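Local coordinates for carbohydrate binding module (Escherichia coli, PDB 2XFD), which probably binds beta-glycans such as xylan through a calcium-dependent site and here holds cellobiose, a glucose disaccharide, with a sugar directly on the metal, at residues A[34-39]-A[61-66]; A[98-101]-A[105-108]; A[17-22]-A[27-32]. One frame throughout, in Å; residues are numbered along the deposited sequence.

Interaction 1 (A[34-39]-A[61-66]); sequences TAMQDY and DVQVDY. With CA (calcium ion), chain D; CA (calcium ion), chain C.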
# COMPACT_ATOMS: atom_id res chain seq x y z
N THR A 34 -1.86 13.95 4.39
CA THR A 34 -0.61 13.90 5.08
C THR A 34 -0.70 13.25 6.47
O THR A 34 0.28 13.24 7.20
CB THR A 34 0.05 15.27 5.20
OG1 THR A 34 -0.86 16.07 5.99
CG2 THR A 34 0.31 15.89 3.89
N ALA A 35 -1.86 12.74 6.86
CA ALA A 35 -2.07 12.04 8.12
C ALA A 35 -2.65 10.68 7.81
O ALA A 35 -3.41 10.49 6.89
CB ALA A 35 -2.95 12.79 9.09
N MET A 36 -2.37 9.72 8.71
CA MET A 36 -2.97 8.39 8.57
C MET A 36 -4.44 8.49 8.58
O MET A 36 -5.05 9.11 9.48
CB MET A 36 -2.49 7.46 9.70
CG MET A 36 -1.03 7.06 9.64
SD MET A 36 -0.73 6.02 8.21
CE MET A 36 1.00 5.74 8.41
N GLN A 37 -5.10 7.82 7.63
CA GLN A 37 -6.54 7.74 7.54
C GLN A 37 -6.90 6.36 7.01
O GLN A 37 -6.07 5.68 6.40
CB GLN A 37 -7.20 8.81 6.67
CG GLN A 37 -6.92 10.24 7.13
CD GLN A 37 -7.50 10.69 8.42
OE1 GLN A 37 -7.15 11.82 8.87
NE2 GLN A 37 -8.32 9.94 9.02
N ASP A 38 -8.15 5.98 7.21
CA ASP A 38 -8.68 4.73 6.72
C ASP A 38 -9.39 4.86 5.41
O ASP A 38 -10.15 5.84 5.21
CB ASP A 38 -9.71 4.17 7.70
CG ASP A 38 -9.16 3.71 8.96
OD1 ASP A 38 -7.97 3.55 9.15
OD2 ASP A 38 -10.04 3.42 9.87
N TYR A 39 -9.20 3.93 4.52
CA TYR A 39 -9.79 3.88 3.20
C TYR A 39 -10.34 2.48 3.02
O TYR A 39 -9.58 1.51 3.12
CB TYR A 39 -8.71 4.17 2.13
CG TYR A 39 -8.06 5.53 2.29
CD1 TYR A 39 -8.58 6.62 1.66
CD2 TYR A 39 -6.99 5.73 3.14
CE1 TYR A 39 -8.04 7.91 1.85
CE2 TYR A 39 -6.46 6.98 3.32
CZ TYR A 39 -6.97 8.08 2.67
OH TYR A 39 -6.49 9.33 2.87
N ASP A 61 5.91 10.49 -1.20
CA ASP A 61 6.21 9.17 -0.64
C ASP A 61 4.95 8.72 0.13
O ASP A 61 4.16 9.56 0.57
CB ASP A 61 7.39 9.26 0.38
CG ASP A 61 8.70 9.63 -0.23
OD1 ASP A 61 9.37 10.52 0.37
OD2 ASP A 61 9.09 9.02 -1.23
N VAL A 62 4.81 7.40 0.31
CA VAL A 62 3.65 6.83 1.01
C VAL A 62 4.11 6.03 2.21
O VAL A 62 5.09 5.26 2.13
CB VAL A 62 2.85 5.98 0.05
CG1 VAL A 62 1.76 5.18 0.78
CG2 VAL A 62 2.22 6.85 -1.07
N GLN A 63 3.39 6.16 3.31
CA GLN A 63 3.57 5.32 4.51
C GLN A 63 2.24 4.57 4.70
O GLN A 63 1.23 5.19 4.97
CB GLN A 63 3.96 6.13 5.72
CG GLN A 63 4.33 5.29 6.92
CD GLN A 63 4.52 6.07 8.20
OE1 GLN A 63 4.25 7.26 8.29
NE2 GLN A 63 5.03 5.44 9.17
N VAL A 64 2.30 3.24 4.61
CA VAL A 64 1.15 2.36 4.87
C VAL A 64 1.33 1.75 6.21
O VAL A 64 2.28 1.04 6.46
CB VAL A 64 1.06 1.26 3.75
CG1 VAL A 64 -0.19 0.41 4.02
CG2 VAL A 64 1.07 1.82 2.38
N ASP A 65 0.42 2.03 7.12
CA ASP A 65 0.49 1.44 8.44
C ASP A 65 0.19 -0.06 8.40
O ASP A 65 0.98 -0.91 8.87
CB ASP A 65 -0.42 2.17 9.45
CG ASP A 65 -0.16 1.84 10.89
OD1 ASP A 65 0.61 0.94 11.18
OD2 ASP A 65 -0.77 2.51 11.76
N TYR A 66 -0.94 -0.39 7.84
CA TYR A 66 -1.49 -1.72 7.84
C TYR A 66 -2.68 -1.74 6.87
O TYR A 66 -3.18 -0.69 6.46
CB TYR A 66 -1.90 -2.23 9.25
CG TYR A 66 -2.92 -1.34 9.95
CD1 TYR A 66 -4.23 -1.33 9.62
CD2 TYR A 66 -2.52 -0.54 11.00
CE1 TYR A 66 -5.16 -0.57 10.32
CE2 TYR A 66 -3.42 0.24 11.68
CZ TYR A 66 -4.74 0.22 11.33
OH TYR A 66 -5.64 1.04 12.02
CA CA D . 2.29 -0.66 10.96
CA CA C . 9.34 9.31 -3.54
O HOH W 1 -7.93 1.42 10.91
O HOH W 2 10.06 11.56 -3.84
O HOH W 3 2.34 -0.03 13.25
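Met36 carries the close part of this contact, reaching residues Gln63 and Asp65 with the end of its side chain. The chain bends at chi2 (-67°) and then runs straight, which carries SD and CE towards strand 62-69. CE lies 3.5 Å from Gln63 CD and the same 3.5 Å from the backbone Gln63 O. It is also 4.0 Å from Asp65 CB. The methionine side chain runs at roughly a right angle to both partners, and its methyl rests against the carboxamide and CG of Gln63 and beside the base of Asp65. Gln63 is extended and both ends of its amide are bonded, OE1 to Arg10 NE and NE2 to Glu98 OE1. The Asp65 carboxylate goes to a calcium ion. With CG anti to the backbone N (chi1 -166°), its OD1 binds the ion at 2.3 Å, and its own carbonyl Asp65 O binds the same ion at 2.5 Å.

The other end is loose. Asp38 OD1 stays 4.5 Å from Tyr66 OH, and a water joins them. This water donates to Asp38 OD1 at 2.8 Å and is hydrogen-bonded to Tyr66 OH at 2.6 Å, in the plane of the phenol ring. The same carboxylate also forms a salt bridge with Arg8.

No direct hydrogen bond links the two segments. Strand 4-11 runs between strands 37-42 and 62-69 and pairs antiparallel with both. Met36 therefore passes over Arg8 and Arg10 of that middle strand, on the surface of the module.

Interaction 2 (A[98-101]-A[105-108]); sequences EWLH and YISF. With CA (calcium ion), chain C; CA (calcium ion), chain D; BGC (beta-D-glucopyranose), chain B; BGC (beta-D-glucopyranose), chain E.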
# COMPACT_ATOMS: atom_id res chain seq x y z
N GLU A 98 6.83 -0.16 6.07
CA GLU A 98 5.65 0.64 5.82
C GLU A 98 5.77 1.53 4.61
O GLU A 98 4.77 2.06 4.13
CB GLU A 98 5.33 1.49 7.04
CG GLU A 98 4.92 0.68 8.24
CD GLU A 98 4.54 1.49 9.46
OE1 GLU A 98 5.17 2.57 9.65
OE2 GLU A 98 3.67 1.08 10.23
N TRP A 99 7.00 1.81 4.14
CA TRP A 99 7.20 2.89 3.18
C TRP A 99 7.21 2.41 1.72
O TRP A 99 7.84 1.42 1.39
CB TRP A 99 8.54 3.56 3.49
CG TRP A 99 8.43 4.39 4.73
CD1 TRP A 99 8.64 4.00 6.01
CD2 TRP A 99 7.93 5.73 4.81
NE1 TRP A 99 8.38 5.00 6.90
CE2 TRP A 99 7.95 6.10 6.19
CE3 TRP A 99 7.52 6.69 3.86
CZ2 TRP A 99 7.54 7.38 6.62
CZ3 TRP A 99 7.15 7.92 4.33
CH2 TRP A 99 7.18 8.24 5.70
N LEU A 100 6.63 3.26 0.92
CA LEU A 100 6.76 3.20 -0.53
C LEU A 100 7.35 4.53 -0.95
O LEU A 100 6.66 5.56 -1.01
CB LEU A 100 5.44 2.94 -1.22
CG LEU A 100 4.81 1.57 -0.95
CD1 LEU A 100 3.35 1.54 -1.32
CD2 LEU A 100 5.64 0.48 -1.65
N HIS A 101 8.65 4.54 -1.23
CA HIS A 101 9.36 5.76 -1.70
C HIS A 101 9.28 5.89 -3.19
O HIS A 101 9.15 6.99 -3.76
CB HIS A 101 10.80 5.72 -1.24
CG HIS A 101 10.96 5.66 0.23
ND1 HIS A 101 10.77 6.70 1.14
CD2 HIS A 101 11.35 4.60 0.96
CE1 HIS A 101 11.08 6.25 2.36
NE2 HIS A 101 11.40 4.98 2.25
N TYR A 105 4.79 -1.55 -4.73
CA TYR A 105 3.69 -2.06 -3.91
C TYR A 105 4.19 -2.85 -2.72
O TYR A 105 5.29 -3.36 -2.71
CB TYR A 105 2.73 -2.92 -4.76
CG TYR A 105 3.34 -4.18 -5.33
CD1 TYR A 105 3.83 -4.25 -6.61
CD2 TYR A 105 3.51 -5.30 -4.57
CE1 TYR A 105 4.42 -5.45 -7.12
CE2 TYR A 105 4.07 -6.44 -5.08
CZ TYR A 105 4.50 -6.51 -6.30
OH TYR A 105 5.04 -7.68 -6.80
N ILE A 106 3.31 -2.98 -1.76
CA ILE A 106 3.42 -3.93 -0.64
C ILE A 106 2.44 -5.03 -0.89
O ILE A 106 1.25 -4.76 -1.14
CB ILE A 106 3.20 -3.26 0.72
CG1 ILE A 106 4.10 -2.06 0.89
CG2 ILE A 106 3.40 -4.29 1.80
CD1 ILE A 106 3.80 -1.19 2.06
N SER A 107 2.88 -6.28 -0.82
CA SER A 107 2.00 -7.43 -0.95
C SER A 107 1.60 -7.94 0.40
O SER A 107 2.41 -8.15 1.27
CB SER A 107 2.69 -8.57 -1.66
OG SER A 107 1.90 -9.72 -1.69
N PHE A 108 0.28 -8.15 0.59
CA PHE A 108 -0.29 -8.58 1.86
C PHE A 108 -0.83 -10.01 1.80
O PHE A 108 -1.53 -10.46 2.69
CB PHE A 108 -1.40 -7.64 2.33
CG PHE A 108 -0.87 -6.27 2.69
CD1 PHE A 108 -0.70 -5.29 1.75
CD2 PHE A 108 -0.59 -5.95 3.99
CE1 PHE A 108 -0.22 -4.06 2.09
CE2 PHE A 108 -0.14 -4.72 4.35
CZ PHE A 108 0.06 -3.75 3.41
CA CA C . 9.34 9.31 -3.54
CA CA D . 2.29 -0.66 10.96
C2 BGC B . 12.71 8.95 -3.74
C3 BGC B . 12.16 8.26 -4.97
C4 BGC B . 13.17 8.27 -6.13
C5 BGC B . 14.47 7.66 -5.62
C6 BGC B . 15.64 7.55 -6.63
C1 BGC B . 14.07 8.40 -3.37
O2 BGC B . 11.71 8.85 -2.70
O3 BGC B . 10.98 8.96 -5.36
O4 BGC B . 12.72 7.47 -7.20
O5 BGC B . 14.91 8.40 -4.52
O6 BGC B . 15.95 8.87 -7.03
C2 BGC E . 18.05 9.10 -1.18
C3 BGC E . 16.89 9.37 -2.10
C4 BGC E . 15.64 8.59 -1.69
C5 BGC E . 15.44 8.74 -0.23
C6 BGC E . 14.24 7.96 0.17
C1 BGC E . 17.60 9.33 0.24
O1 BGC E . 18.60 9.24 1.23
O2 BGC E . 19.16 9.91 -1.54
O3 BGC E . 17.22 9.05 -3.45
O4 BGC E . 14.60 9.19 -2.30
O5 BGC E . 16.62 8.33 0.48
O6 BGC E . 14.05 8.05 1.55
O HOH W 2 10.06 11.56 -3.84
O HOH W 3 2.34 -0.03 13.25
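Leu100 and Ile106 come together through matching first torsions. Leu100 CG (chi1 -65°) and Ile106 CG1 (chi1 -53°) both sit anti to the carbonyl carbon, and beyond CG1 the isoleucine runs on extended (chi2 170°). The two side chains meet at a slant. Leu100 CD2 lies 3.9 Å from Ile106 CG1, and it also touches the backbone of strand 104-110 at Tyr105 C, 3.8 Å away. Ile106 CD1 reaches back to within 4.0 Å of the carbonyl Glu98 O. The contact is apolar, with no hydrogen bond between the segments. Phe53 packs on Leu100 and Val64 on Ile106, which continues the buried layer.

The metal-binding groups of segment 98-101 lie away from this packing. Glu98 points away from strand 104-110, and its OE2 binds one calcium ion at 2.3 Å. Its other oxygen, OE1, accepts a hydrogen bond from Gln63. At the far end the backbone His101 O binds the second calcium ion at 2.3 Å. O2 and O3 of one glucose bind that same ion, at 2.6 and 2.5 Å, so the sugar is held by metal coordination. The other glucose places its O6 over one face of the His101 ring, 3.4 Å from the ring plane and nearer its margin than its centre.

Strand 99-100 belongs to the five-stranded sheet and strand 104-110 to the four-stranded one. Leu100 against Ile106 is thus packing between two facing sheets, as in a beta sandwich. The adjoining calcium-dependent carbohydrate site combines the carbonyls of His101 and Arg60 with the carboxylates of Asp56 and Asp61.

Interaction 3 (A[17-22]-A[27-32]); sequences SVSLQV and VQTWTL
Val18 and Trp30 bond to each other twice through their backbones. Val18 N donates to Trp30 O at 3.0 Å, and Trp30 N donates to Val18 O at 2.9 Å. Each carbonyl also takes a CA-H...O contact: Thr29 CA lies 3.2 Å from Val18 O, and Ser17 CA approaches Trp30 O. Further on, Leu20 N donates to Gln28 O at 2.9 Å. The return bond is shifted by one residue. Leu20 O is satisfied by Val27 N at 2.7 Å, because Val27 and Gln28 both face Leu20.

This is a classic beta bulge in the antiparallel hairpin of strands 17-22 and 25-31, which lies at one edge of the four-stranded sheet. On the side that strand 17-22 turns to strand 48-53, Ser19 and Gln21 make backbone bonds with Ala52 and Arg50.

Among the side chains, Ser17 OG and Thr31 OG1 share one water, at 2.7 and 2.9 Å. Gln28 NE2 makes a weak bond to Thr29 O. Val18, Leu20 and Trp30 pack on the other face, where Gln28 also starts before turning off. Leu20 CG is anti to the backbone N (chi1 175°), which sets CD2 alongside Val27 CG1. Leu20 CB lies 3.9 Å from Trp30 CZ3, and Val18 CG2 approaches the indole edge.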
# COMPACT_ATOMS: atom_id res chain seq x y z
N SER A 17 -1.03 9.08 -4.73
CA SER A 17 -2.09 8.17 -5.14
C SER A 17 -1.72 6.74 -4.85
O SER A 17 -0.61 6.30 -5.20
CB SER A 17 -2.43 8.33 -6.61
OG SER A 17 -3.55 7.54 -6.97
N VAL A 18 -2.61 5.99 -4.24
CA VAL A 18 -2.45 4.57 -4.06
C VAL A 18 -3.63 3.82 -4.67
O VAL A 18 -4.77 4.30 -4.74
CB VAL A 18 -2.28 4.15 -2.60
CG1 VAL A 18 -0.99 4.71 -2.08
CG2 VAL A 18 -3.48 4.52 -1.76
N SER A 19 -3.34 2.60 -5.05
CA SER A 19 -4.33 1.65 -5.56
C SER A 19 -4.33 0.39 -4.71
O SER A 19 -3.29 -0.20 -4.47
CB SER A 19 -3.97 1.29 -7.00
OG SER A 19 -4.11 2.41 -7.85
N LEU A 20 -5.51 -0.01 -4.33
CA LEU A 20 -5.73 -1.34 -3.74
C LEU A 20 -5.97 -2.31 -4.91
O LEU A 20 -6.91 -2.08 -5.68
CB LEU A 20 -6.97 -1.31 -2.84
CG LEU A 20 -7.35 -2.65 -2.27
CD1 LEU A 20 -6.33 -3.29 -1.37
CD2 LEU A 20 -8.68 -2.51 -1.53
N GLN A 21 -5.15 -3.33 -5.00
CA GLN A 21 -5.22 -4.31 -6.08
C GLN A 21 -5.45 -5.70 -5.52
O GLN A 21 -4.90 -6.02 -4.45
CB GLN A 21 -3.92 -4.28 -6.88
CG GLN A 21 -3.58 -2.93 -7.44
CD GLN A 21 -2.21 -2.93 -8.10
OE1 GLN A 21 -1.25 -3.48 -7.59
NE2 GLN A 21 -2.12 -2.24 -9.17
N VAL A 22 -6.20 -6.52 -6.21
CA VAL A 22 -6.38 -7.89 -5.83
C VAL A 22 -6.18 -8.74 -7.09
O VAL A 22 -6.90 -8.54 -8.10
CB VAL A 22 -7.72 -8.16 -5.17
CG1 VAL A 22 -7.84 -9.63 -4.84
CG2 VAL A 22 -7.86 -7.34 -3.92
N VAL A 27 -9.00 -2.48 -7.42
CA VAL A 27 -10.28 -2.41 -6.74
C VAL A 27 -10.72 -1.00 -6.48
O VAL A 27 -11.89 -0.62 -6.70
CB VAL A 27 -10.23 -3.21 -5.38
CG1 VAL A 27 -11.50 -3.03 -4.58
CG2 VAL A 27 -9.98 -4.68 -5.69
N GLN A 28 -9.80 -0.14 -6.06
CA GLN A 28 -10.12 1.26 -5.76
C GLN A 28 -8.81 2.02 -5.74
O GLN A 28 -7.78 1.47 -5.36
CB GLN A 28 -10.84 1.39 -4.44
CG GLN A 28 -11.38 2.80 -4.08
CD GLN A 28 -12.30 3.33 -5.11
OE1 GLN A 28 -13.45 3.12 -5.03
NE2 GLN A 28 -11.76 3.96 -6.11
N THR A 29 -8.85 3.28 -6.14
CA THR A 29 -7.74 4.20 -6.02
C THR A 29 -8.17 5.34 -5.09
O THR A 29 -9.34 5.74 -5.10
CB THR A 29 -7.32 4.69 -7.38
OG1 THR A 29 -8.26 5.53 -7.98
CG2 THR A 29 -6.94 3.55 -8.25
N TRP A 30 -7.21 5.89 -4.36
CA TRP A 30 -7.39 6.99 -3.45
C TRP A 30 -6.25 7.97 -3.56
O TRP A 30 -5.10 7.57 -3.73
CB TRP A 30 -7.50 6.49 -2.02
CG TRP A 30 -8.66 5.62 -1.75
CD1 TRP A 30 -9.97 6.02 -1.62
CD2 TRP A 30 -8.66 4.22 -1.45
NE1 TRP A 30 -10.78 4.98 -1.33
CE2 TRP A 30 -9.99 3.87 -1.19
CE3 TRP A 30 -7.65 3.25 -1.34
CZ2 TRP A 30 -10.35 2.58 -0.82
CZ3 TRP A 30 -8.01 1.97 -1.00
CH2 TRP A 30 -9.36 1.66 -0.69
N THR A 31 -6.56 9.23 -3.37
CA THR A 31 -5.55 10.22 -3.06
C THR A 31 -5.42 10.32 -1.54
O THR A 31 -6.43 10.32 -0.84
CB THR A 31 -5.94 11.61 -3.63
OG1 THR A 31 -6.21 11.52 -5.01
CG2 THR A 31 -4.81 12.63 -3.40
N LEU A 32 -4.20 10.33 -1.03
CA LEU A 32 -3.92 10.36 0.38
C LEU A 32 -3.78 11.77 0.93
O LEU A 32 -3.49 12.70 0.18
CB LEU A 32 -2.69 9.54 0.70
CG LEU A 32 -2.75 8.05 0.29
CD1 LEU A 32 -1.50 7.36 0.65
CD2 LEU A 32 -3.93 7.34 0.89
O HOH W 4 -5.60 9.35 -6.82

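Along the chain the contacts come in series: interaction 3, then interaction 1, then interaction 2. Their centres are 11 to 12 Å apart. Interactions 1 and 2 share the five-stranded sheet, where strands 62-69 and 99-100 are neighbours, and the probable backbone bonds Val64 N to Glu98 O and Val62 O to Leu100 N tie them. Both also supply ligands to the same two calcium ions. Interaction 3 meets interaction 1 through Tyr39, packed on Trp30 and Leu32. Interactions 2 and 3 do not touch, but both reach the four-stranded sheet. The Val18 side chain of the hairpin is about 13 Å from a glucose, while segments 61-66 and 98-101 run between the two metal sites.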